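Local structure of Phi class glutathione transferase GSTF1 (Populus tremula x Populus tremuloides, 4RI6) at residues V5-V16 with Q55-S63; V19-V28 with I76-K86. The protein binds glutathione and, as a Phi class transferase, probably catalyses its conjugation to electrophilic compounds such as organic halides, a detoxification reaction. All coordinates share one frame; numbering follows the deposited sequence.

Contact 1: V5-V16 with Q55-S63. With GSH (glutathione), chain C.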
loop_
_atom_site.group_PDB
_atom_site.type_symbol
_atom_site.label_atom_id
_atom_site.label_comp_id
_atom_site.label_asym_id
_atom_site.label_seq_id
_atom_site.Cartn_x
_atom_site.Cartn_y
_atom_site.Cartn_z
ATOM N N VAL A 5 -20.092 -7.462 11.791
ATOM C CA VAL A 5 -19.524 -7.547 10.467
ATOM C C VAL A 5 -19.014 -8.957 10.275
ATOM O O VAL A 5 -18.829 -9.680 11.235
ATOM C CB VAL A 5 -18.391 -6.546 10.247
ATOM C CG1 VAL A 5 -18.866 -5.137 10.600
ATOM C CG2 VAL A 5 -17.132 -6.935 11.029
ATOM N N THR A 6 -18.816 -9.336 9.019
ATOM C CA THR A 6 -18.354 -10.663 8.647
ATOM C C THR A 6 -16.940 -10.580 8.076
ATOM O O THR A 6 -16.690 -9.808 7.158
ATOM C CB THR A 6 -19.292 -11.275 7.605
ATOM O OG1 THR A 6 -20.627 -11.345 8.137
ATOM C CG2 THR A 6 -18.828 -12.659 7.190
ATOM N N ILE A 7 -16.030 -11.385 8.614
ATOM C CA ILE A 7 -14.650 -11.451 8.140
ATOM C C ILE A 7 -14.362 -12.865 7.665
ATOM O O ILE A 7 -14.731 -13.820 8.342
ATOM C CB ILE A 7 -13.642 -11.073 9.250
ATOM C CG1 ILE A 7 -14.029 -9.742 9.895
ATOM C CG2 ILE A 7 -12.221 -11.064 8.711
ATOM C CD1 ILE A 7 -13.978 -8.571 8.985
ATOM N N TYR A 8 -13.683 -12.990 6.529
ATOM C CA TYR A 8 -13.314 -14.283 5.956
ATOM C C TYR A 8 -11.826 -14.543 6.096
ATOM O O TYR A 8 -11.001 -13.717 5.661
ATOM C CB TYR A 8 -13.665 -14.350 4.462
ATOM C CG TYR A 8 -15.133 -14.354 4.157
ATOM C CD1 TYR A 8 -15.880 -13.195 4.213
ATOM C CD2 TYR A 8 -15.772 -15.530 3.807
ATOM C CE1 TYR A 8 -17.236 -13.208 3.922
ATOM C CE2 TYR A 8 -17.115 -15.554 3.510
ATOM C CZ TYR A 8 -17.845 -14.395 3.578
ATOM O OH TYR A 8 -19.189 -14.423 3.282
ATOM N N GLY A 9 -11.479 -15.695 6.656
ATOM C CA GLY A 9 -10.098 -16.147 6.674
ATOM C C GLY A 9 -9.634 -16.645 8.035
ATOM O O GLY A 9 -10.298 -16.416 9.039
ATOM N N PRO A 10 -8.466 -17.307 8.079
ATOM C CA PRO A 10 -7.924 -17.857 9.332
ATOM C C PRO A 10 -7.088 -16.855 10.117
ATOM O O PRO A 10 -6.367 -16.069 9.530
ATOM C CB PRO A 10 -7.046 -18.998 8.848
ATOM C CG PRO A 10 -6.512 -18.496 7.536
ATOM C CD PRO A 10 -7.604 -17.627 6.929
ATOM N N PRO A 11 -7.149 -16.908 11.446
ATOM C CA PRO A 11 -6.312 -15.959 12.182
ATOM C C PRO A 11 -4.793 -16.170 12.018
ATOM O O PRO A 11 -4.048 -15.230 12.274
ATOM C CB PRO A 11 -6.751 -16.155 13.629
ATOM C CG PRO A 11 -7.650 -17.284 13.658
ATOM C CD PRO A 11 -8.110 -17.608 12.310
ATOM N N LEU A 12 -4.329 -17.316 11.543
ATOM C CA LEU A 12 -2.883 -17.473 11.281
ATOM C C LEU A 12 -2.416 -16.563 10.145
ATOM O O LEU A 12 -1.226 -16.278 10.020
ATOM C CB LEU A 12 -2.523 -18.939 10.957
ATOM C CG LEU A 12 -3.194 -19.596 9.736
ATOM C CD1 LEU A 12 -2.482 -19.275 8.423
ATOM C CD2 LEU A 12 -3.271 -21.096 9.919
ATOM N N SER A 13 -3.345 -16.078 9.324
ATOM C CA SER A 13 -2.964 -15.189 8.232
ATOM C C SER A 13 -2.602 -13.798 8.749
ATOM O O SER A 13 -3.313 -13.211 9.556
ATOM C CB SER A 13 -4.101 -15.068 7.203
ATOM O OG SER A 13 -4.067 -13.792 6.550
ATOM N N THR A 14 -1.510 -13.256 8.249
ATOM C CA THR A 14 -1.078 -11.926 8.682
ATOM C C THR A 14 -2.082 -10.856 8.309
ATOM O O THR A 14 -2.373 -9.978 9.111
ATOM C CB THR A 14 0.277 -11.566 8.083
ATOM O OG1 THR A 14 0.232 -11.785 6.670
ATOM C CG2 THR A 14 1.370 -12.421 8.686
ATOM N N ALA A 15 -2.605 -10.928 7.084
ATOM C CA ALA A 15 -3.575 -9.937 6.641
ATOM C C ALA A 15 -4.899 -10.045 7.399
ATOM O O ALA A 15 -5.521 -9.041 7.716
ATOM C CB ALA A 15 -3.801 -10.058 5.138
ATOM N N VAL A 16 -5.348 -11.259 7.685
ATOM C CA VAL A 16 -6.515 -11.418 8.559
ATOM C C VAL A 16 -6.237 -10.827 9.958
ATOM O O VAL A 16 -7.074 -10.147 10.538
ATOM C CB VAL A 16 -6.923 -12.917 8.706
ATOM C CG1 VAL A 16 -8.056 -13.080 9.735
ATOM C CG2 VAL A 16 -7.339 -13.506 7.341
ATOM N N GLN A 55 -7.431 -14.440 -2.235
ATOM C CA GLN A 55 -6.671 -14.211 -1.012
ATOM C C GLN A 55 -7.601 -13.856 0.107
ATOM O O GLN A 55 -8.766 -13.576 -0.123
ATOM C CB GLN A 55 -5.644 -13.107 -1.220
ATOM C CG GLN A 55 -4.696 -13.462 -2.330
ATOM C CD GLN A 55 -3.533 -12.545 -2.392
ATOM O OE1 GLN A 55 -3.639 -11.428 -2.891
ATOM N NE2 GLN A 55 -2.397 -13.003 -1.879
ATOM N N VAL A 56 -7.067 -13.899 1.331
ATOM C CA VAL A 56 -7.805 -13.500 2.519
ATOM C C VAL A 56 -7.121 -12.290 3.133
ATOM O O VAL A 56 -5.930 -12.160 3.032
ATOM C CB VAL A 56 -7.902 -14.660 3.540
ATOM C CG1 VAL A 56 -8.748 -15.800 2.956
ATOM C CG2 VAL A 56 -6.534 -15.180 3.935
ATOM N N PRO A 57 -7.872 -11.421 3.810
ATOM C CA PRO A 57 -9.284 -11.529 4.153
ATOM C C PRO A 57 -10.231 -10.895 3.161
ATOM O O PRO A 57 -9.826 -10.165 2.261
ATOM C CB PRO A 57 -9.353 -10.765 5.476
ATOM C CG PRO A 57 -8.413 -9.672 5.272
ATOM C CD PRO A 57 -7.250 -10.277 4.518
ATOM N N ALA A 58 -11.510 -11.180 3.364
ATOM C CA ALA A 58 -12.588 -10.377 2.805
ATOM C C ALA A 58 -13.475 -9.907 3.952
ATOM O O ALA A 58 -13.497 -10.515 5.031
ATOM C CB ALA A 58 -13.383 -11.164 1.769
ATOM N N PHE A 59 -14.211 -8.836 3.702
ATOM C CA PHE A 59 -15.040 -8.177 4.684
ATOM C C PHE A 59 -16.437 -7.971 4.104
ATOM O O PHE A 59 -16.562 -7.576 2.936
ATOM C CB PHE A 59 -14.410 -6.830 5.058
ATOM C CG PHE A 59 -15.314 -5.939 5.842
ATOM C CD1 PHE A 59 -16.306 -5.208 5.223
ATOM C CD2 PHE A 59 -15.153 -5.807 7.211
ATOM C CE1 PHE A 59 -17.148 -4.396 5.959
ATOM C CE2 PHE A 59 -15.971 -4.983 7.943
ATOM C CZ PHE A 59 -16.970 -4.274 7.319
ATOM N N LYS A 60 -17.476 -8.228 4.909
ATOM C CA LYS A 60 -18.853 -7.864 4.569
ATOM C C LYS A 60 -19.560 -7.206 5.747
ATOM O O LYS A 60 -19.435 -7.656 6.880
ATOM C CB LYS A 60 -19.690 -9.087 4.145
ATOM C CG LYS A 60 -19.213 -9.872 2.942
ATOM C CD LYS A 60 -20.245 -10.957 2.613
ATOM C CE LYS A 60 -19.814 -11.848 1.464
ATOM N NZ LYS A 60 -20.845 -12.860 1.161
ATOM N N ASP A 61 -20.305 -6.139 5.479
ATOM C CA ASP A 61 -21.347 -5.698 6.393
ATOM C C ASP A 61 -22.623 -5.424 5.577
ATOM O O ASP A 61 -22.678 -5.780 4.402
ATOM C CB ASP A 61 -20.890 -4.484 7.240
ATOM C CG ASP A 61 -20.653 -3.214 6.432
ATOM O OD1 ASP A 61 -21.059 -3.120 5.250
ATOM O OD2 ASP A 61 -20.068 -2.269 7.005
ATOM N N GLU A 62 -23.638 -4.822 6.195
ATOM C CA GLU A 62 -24.922 -4.621 5.523
ATOM C C GLU A 62 -24.738 -3.752 4.268
ATOM O O GLU A 62 -25.528 -3.840 3.323
ATOM C CB GLU A 62 -25.959 -3.989 6.482
ATOM C CG GLU A 62 -26.105 -4.709 7.842
ATOM C CD GLU A 62 -27.499 -4.568 8.499
ATOM O OE1 GLU A 62 -28.031 -5.598 8.992
ATOM O OE2 GLU A 62 -28.054 -3.439 8.539
ATOM N N SER A 63 -23.670 -2.959 4.238
ATOM C CA SER A 63 -23.529 -1.893 3.241
ATOM C C SER A 63 -22.558 -2.197 2.105
ATOM O O SER A 63 -22.721 -1.682 0.999
ATOM C CB SER A 63 -23.078 -0.602 3.935
ATOM O OG SER A 63 -24.075 -0.148 4.830
HETATM N N1 GSH C . -2.614 -7.549 0.070
HETATM C CA1 GSH C . -3.585 -8.469 0.636
HETATM C C1 GSH C . -4.257 -7.973 1.900
HETATM O O11 GSH C . -3.582 -7.257 2.611
HETATM O O12 GSH C . -5.446 -8.250 2.183
HETATM C CB1 GSH C . -2.730 -9.673 0.955
HETATM C CG1 GSH C . -3.605 -10.891 0.991
HETATM C CD1 GSH C . -2.748 -12.119 1.091
HETATM O OE1 GSH C . -1.713 -12.269 0.472
HETATM N N2 GSH C . -3.263 -13.019 1.899
HETATM C CA2 GSH C . -2.724 -14.313 2.186
HETATM C C2 GSH C . -3.500 -15.307 1.367
HETATM O O2 GSH C . -4.677 -15.100 1.180
HETATM C CB2 GSH C . -2.890 -14.496 3.700
HETATM S SG2 GSH C . -1.489 -13.842 4.635
HETATM N N3 GSH C . -2.829 -16.369 0.908
HETATM C CA3 GSH C . -3.463 -17.446 0.179
HETATM C C3 GSH C . -3.338 -17.288 -1.313
HETATM O O31 GSH C . -2.802 -16.257 -1.771
HETATM O O32 GSH C . -3.780 -18.201 -2.038
#
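T6 N donates to K60 O across 2.8 Å with an N-H...O angle of 173°, and K60 N answers to T6 O at 2.9 Å, which identifies T6 and K60 as a hydrogen-bonded antiparallel pair. The next pair, I7 with F59, is non-hydrogen-bonded; the strand axes run at 164°. The side chains of I7 and F59 share one face of the sheet, where I7 packs on helix 14-25 and the F59 ring meets Y75 of helix 69-79. With CG anti to the backbone N (chi1 168°), the F59 ring leans toward the neighbouring strand, where CD2 meets I7 CD1 at 3.5 Å and CE2 lies obliquely against V5 CB. The reverse face carries Y8, A58 and K60: A58 O lies near the Y8 ring plane, at its edge, and the extended K60 chain runs obliquely past the ring to a weak bond from NZ to Y8 OH. Replacing Y8 by an alanine is likely to strip the ring from the K60 methylenes and leave NZ without its weakly bonded phenol oxygen. Just before strand 58-60 comes the thioredoxin-fold signature of glutathione transferases, a cis peptide bond between V56 and P57. It turns the V56 backbone to glutathione, its N donating to GSH O2 at 2.7 Å and its O accepting from GSH N2 at 3.0 Å. P57 CD fits against A15 CB at 3.5 Å. S13 caps the helix, OG accepting from V16 N in a nearly straight bond, and the same OG lies 3.2 Å from GSH SG2. E68, S69 and Q42 also bond the tripeptide.

Contact 2: V19-V28 with I76-K86; sequences VLATLIEKDV and ICDKYADKGNK. Unlike the reference sequence in segment 76-86: K86 (reference Arg).
Five polar partners surround K26 NZ, four of them backbone carbonyls of the segment that follows helix 69-79: N85 O and K83 O, each at 2.8 Å, and Y80 O and A81 O in weaker bonds; the fifth is a water that it shares with C77 O. Bends at chi2 (-59°) and chi3 (-55°) fold the K26 chain back, so that CG passes I76 CG2 and the amine reaches the carbonyls. K83 O is met in its carbonyl plane, whereas the donor stands above that of N85 O. The packing is tight where I76 CD1 presses on L23 CD2 at 3.5 Å, closer than usual van der Waals contact, and where V28 CG2 sits over one face of the Y80 ring, 3.6 Å from its centroid. Backbone and side chain of N85 both bond E25, ND2 meeting OE1 at 3.0 Å, while E25 OE2 turns to R202 and S204. The solvent side is looser: D27, the positive-phi residue of the Schellman motif that ends helix 14-25, makes a long salt bridge, D27 OD2 to K83 NZ 3.5 Å. A water links the same oxygen to G84 N. Gathering carbonyl oxygens rather than a carboxylate, K26 is likely to keep its positive charge while fixing the path of the 80-85 loop.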
loop_
_atom_site.group_PDB
_atom_site.type_symbol
_atom_site.label_atom_id
_atom_site.label_comp_id
_atom_site.label_asym_id
_atom_site.label_seq_id
_atom_site.Cartn_x
_atom_site.Cartn_y
_atom_site.Cartn_z
ATOM N N VAL A 19 -6.700 -7.166 10.240
ATOM C CA VAL A 19 -8.089 -6.756 10.345
ATOM C C VAL A 19 -8.661 -7.048 11.739
ATOM O O VAL A 19 -9.374 -6.218 12.313
ATOM C CB VAL A 19 -8.941 -7.436 9.247
ATOM C CG1 VAL A 19 -10.420 -7.194 9.463
ATOM C CG2 VAL A 19 -8.532 -6.925 7.887
ATOM N N LEU A 20 -8.349 -8.222 12.283
ATOM C CA LEU A 20 -8.866 -8.602 13.589
ATOM C C LEU A 20 -8.411 -7.643 14.664
ATOM O O LEU A 20 -9.193 -7.247 15.526
ATOM C CB LEU A 20 -8.438 -10.027 13.958
ATOM C CG LEU A 20 -9.014 -11.148 13.100
ATOM C CD1 LEU A 20 -8.497 -12.491 13.565
ATOM C CD2 LEU A 20 -10.531 -11.150 13.172
ATOM N N ALA A 21 -7.136 -7.272 14.628
ATOM C CA ALA A 21 -6.610 -6.364 15.623
ATOM C C ALA A 21 -7.330 -5.022 15.533
ATOM O O ALA A 21 -7.624 -4.400 16.561
ATOM C CB ALA A 21 -5.114 -6.188 15.446
ATOM N N THR A 22 -7.616 -4.581 14.309
ATOM C CA THR A 22 -8.330 -3.330 14.104
ATOM C C THR A 22 -9.754 -3.388 14.639
ATOM O O THR A 22 -10.188 -2.477 15.338
ATOM C CB THR A 22 -8.334 -2.960 12.609
ATOM O OG1 THR A 22 -6.974 -2.833 12.176
ATOM C CG2 THR A 22 -9.092 -1.654 12.356
ATOM N N LEU A 23 -10.470 -4.464 14.329
ATOM C CA LEU A 23 -11.822 -4.633 14.831
ATOM C C LEU A 23 -11.836 -4.559 16.350
ATOM O O LEU A 23 -12.705 -3.934 16.942
ATOM C CB LEU A 23 -12.405 -5.963 14.351
ATOM C CG LEU A 23 -12.722 -5.997 12.856
ATOM C CD1 LEU A 23 -12.905 -7.414 12.384
ATOM C CD2 LEU A 23 -13.971 -5.187 12.592
ATOM N N ILE A 24 -10.855 -5.194 16.981
ATOM C CA ILE A 24 -10.826 -5.263 18.438
ATOM C C ILE A 24 -10.490 -3.889 19.041
ATOM O O ILE A 24 -11.140 -3.455 19.990
ATOM C CB ILE A 24 -9.830 -6.323 18.911
ATOM C CG1 ILE A 24 -10.336 -7.718 18.527
ATOM C CG2 ILE A 24 -9.648 -6.240 20.418
ATOM C CD1 ILE A 24 -9.283 -8.816 18.603
ATOM N N GLU A 25 -9.508 -3.195 18.465
ATOM C CA GLU A 25 -9.224 -1.822 18.855
ATOM C C GLU A 25 -10.447 -0.941 18.713
ATOM O O GLU A 25 -10.685 -0.062 19.543
ATOM C CB GLU A 25 -8.086 -1.249 18.008
ATOM C CG GLU A 25 -6.704 -1.807 18.351
ATOM C CD GLU A 25 -6.061 -1.184 19.596
ATOM O OE1 GLU A 25 -6.420 -0.049 19.977
ATOM O OE2 GLU A 25 -5.169 -1.836 20.180
ATOM N N LYS A 26 -11.220 -1.166 17.651
ATOM C CA LYS A 26 -12.386 -0.328 17.397
ATOM C C LYS A 26 -13.649 -0.813 18.094
ATOM O O LYS A 26 -14.702 -0.202 17.922
ATOM C CB LYS A 26 -12.642 -0.224 15.891
ATOM C CG LYS A 26 -11.517 0.500 15.176
ATOM C CD LYS A 26 -11.294 1.923 15.688
ATOM C CE LYS A 26 -12.550 2.784 15.639
ATOM N NZ LYS A 26 -12.294 4.205 16.025
ATOM N N ASP A 27 -13.540 -1.889 18.878
ATOM C CA ASP A 27 -14.665 -2.423 19.644
ATOM C C ASP A 27 -15.806 -2.822 18.709
ATOM O O ASP A 27 -16.968 -2.633 19.032
ATOM C CB ASP A 27 -15.129 -1.374 20.671
ATOM C CG ASP A 27 -16.164 -1.904 21.644
ATOM O OD1 ASP A 27 -16.171 -3.124 21.916
ATOM O OD2 ASP A 27 -16.981 -1.080 22.125
ATOM N N VAL A 28 -15.467 -3.339 17.532
ATOM C CA VAL A 28 -16.478 -3.737 16.564
ATOM C C VAL A 28 -16.719 -5.229 16.650
ATOM O O VAL A 28 -15.806 -6.014 16.403
ATOM C CB VAL A 28 -16.066 -3.373 15.144
ATOM C CG1 VAL A 28 -17.118 -3.843 14.149
ATOM C CG2 VAL A 28 -15.868 -1.878 15.047
ATOM N N ILE A 76 -13.228 0.450 8.405
ATOM C CA ILE A 76 -13.627 0.210 9.787
ATOM C C ILE A 76 -13.380 1.465 10.625
ATOM O O ILE A 76 -14.239 1.904 11.389
ATOM C CB ILE A 76 -12.857 -0.998 10.369
ATOM C CG1 ILE A 76 -13.334 -2.298 9.730
ATOM C CG2 ILE A 76 -13.024 -1.083 11.890
ATOM C CD1 ILE A 76 -12.441 -3.491 9.981
ATOM N N CYS A 77 -12.204 2.053 10.470
ATOM C CA CYS A 77 -11.860 3.240 11.233
ATOM C C CYS A 77 -12.760 4.435 10.868
ATOM O O CYS A 77 -13.114 5.251 11.731
ATOM C CB CYS A 77 -10.377 3.564 11.031
ATOM S SG CYS A 77 -9.258 2.390 11.878
ATOM N N ASP A 78 -13.160 4.511 9.605
ATOM C CA ASP A 78 -14.043 5.575 9.142
ATOM C C ASP A 78 -15.471 5.383 9.665
ATOM O O ASP A 78 -16.057 6.277 10.288
ATOM C CB ASP A 78 -14.038 5.600 7.612
ATOM C CG ASP A 78 -14.416 6.950 7.035
ATOM O OD1 ASP A 78 -15.009 7.778 7.754
ATOM O OD2 ASP A 78 -14.133 7.171 5.836
ATOM N N LYS A 79 -16.024 4.204 9.406
ATOM C CA LYS A 79 -17.388 3.885 9.825
ATOM C C LYS A 79 -17.594 3.984 11.326
ATOM O O LYS A 79 -18.642 4.426 11.792
ATOM C CB LYS A 79 -17.757 2.477 9.368
ATOM C CG LYS A 79 -19.173 2.067 9.747
ATOM C CD LYS A 79 -19.518 0.677 9.250
ATOM C CE LYS A 79 -20.904 0.269 9.705
ATOM N NZ LYS A 79 -21.164 -1.180 9.455
ATOM N N TYR A 80 -16.583 3.545 12.070
ATOM C CA TYR A 80 -16.674 3.451 13.517
ATOM C C TYR A 80 -15.738 4.448 14.179
ATOM O O TYR A 80 -15.149 4.163 15.216
ATOM C CB TYR A 80 -16.342 2.035 13.975
ATOM C CG TYR A 80 -17.256 0.966 13.421
ATOM C CD1 TYR A 80 -18.499 0.733 13.980
ATOM C CD2 TYR A 80 -16.857 0.171 12.359
ATOM C CE1 TYR A 80 -19.330 -0.250 13.490
ATOM C CE2 TYR A 80 -17.685 -0.820 11.851
ATOM C CZ TYR A 80 -18.922 -1.030 12.421
ATOM O OH TYR A 80 -19.758 -2.019 11.929
ATOM N N ALA A 81 -15.591 5.617 13.562
ATOM C CA ALA A 81 -14.689 6.647 14.073
ATOM C C ALA A 81 -14.904 6.928 15.553
ATOM O O ALA A 81 -13.945 7.076 16.291
ATOM C CB ALA A 81 -14.856 7.937 13.274
ATOM N N ASP A 82 -16.159 6.984 15.979
ATOM C CA ASP A 82 -16.498 7.433 17.332
ATOM C C ASP A 82 -16.530 6.288 18.336
ATOM O O ASP A 82 -16.943 6.463 19.483
ATOM C CB ASP A 82 -17.854 8.143 17.313
ATOM C CG ASP A 82 -18.057 9.052 18.507
ATOM O OD1 ASP A 82 -17.052 9.568 19.046
ATOM O OD2 ASP A 82 -19.227 9.255 18.911
ATOM N N LYS A 83 -16.063 5.126 17.908
ATOM C CA LYS A 83 -16.168 3.900 18.685
ATOM C C LYS A 83 -14.774 3.419 19.087
ATOM O O LYS A 83 -13.801 3.668 18.364
ATOM C CB LYS A 83 -16.887 2.834 17.851
ATOM C CG LYS A 83 -17.717 1.820 18.585
ATOM C CD LYS A 83 -18.395 0.914 17.569
ATOM C CE LYS A 83 -18.944 -0.370 18.179
ATOM N NZ LYS A 83 -19.300 -0.274 19.624
ATOM N N GLY A 84 -14.681 2.740 20.232
ATOM C CA GLY A 84 -13.447 2.102 20.639
ATOM C C GLY A 84 -12.318 3.096 20.701
ATOM O O GLY A 84 -12.501 4.199 21.194
ATOM N N ASN A 85 -11.152 2.700 20.203
ATOM C CA ASN A 85 -10.014 3.599 20.107
ATOM C C ASN A 85 -10.269 4.659 19.021
ATOM O O ASN A 85 -10.105 4.388 17.834
ATOM C CB ASN A 85 -8.752 2.788 19.808
ATOM C CG ASN A 85 -7.487 3.631 19.798
ATOM O OD1 ASN A 85 -7.533 4.855 19.847
ATOM N ND2 ASN A 85 -6.346 2.965 19.720
ATOM N N LYS A 86 -10.654 5.860 19.433
ATOM C CA LYS A 86 -11.013 6.908 18.482
ATOM C C LYS A 86 -9.822 7.430 17.684
ATOM O O LYS A 86 -9.991 7.922 16.566
ATOM C CB LYS A 86 -11.677 8.078 19.203
ATOM C CG LYS A 86 -12.926 7.682 19.963
ATOM C CD LYS A 86 -13.755 8.885 20.341
ATOM C CE LYS A 86 -14.901 8.496 21.246
ATOM N NZ LYS A 86 -15.820 9.638 21.487
HETATM O O HOH W 1 -11.281 5.357 13.817
HETATM O O HOH W 2 -16.753 1.801 22.103
#

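In the fold
Helix 14-25 is common to both contacts, whose centres lie 14 Å apart: its first turn belongs to contact 1 and its later turns to contact 2. Apolar side chains connect them, with I7 CG1 3.6 Å from L23 CD1 and P57 CG 3.8 Å from V19 CG2. At the far end of the sheet the D61 OD2 to K79 NZ salt bridge, 2.9 Å long, ties 55-63 to helix 69-79, and V5 CG1 packs 3.5 Å from Y80 OH. Glutathione touches contact 1 directly. Contact 2 is set back from the ligand, the V19 side chain being about 7 Å from it and about 4 Å from the side chain of S69, a binding residue.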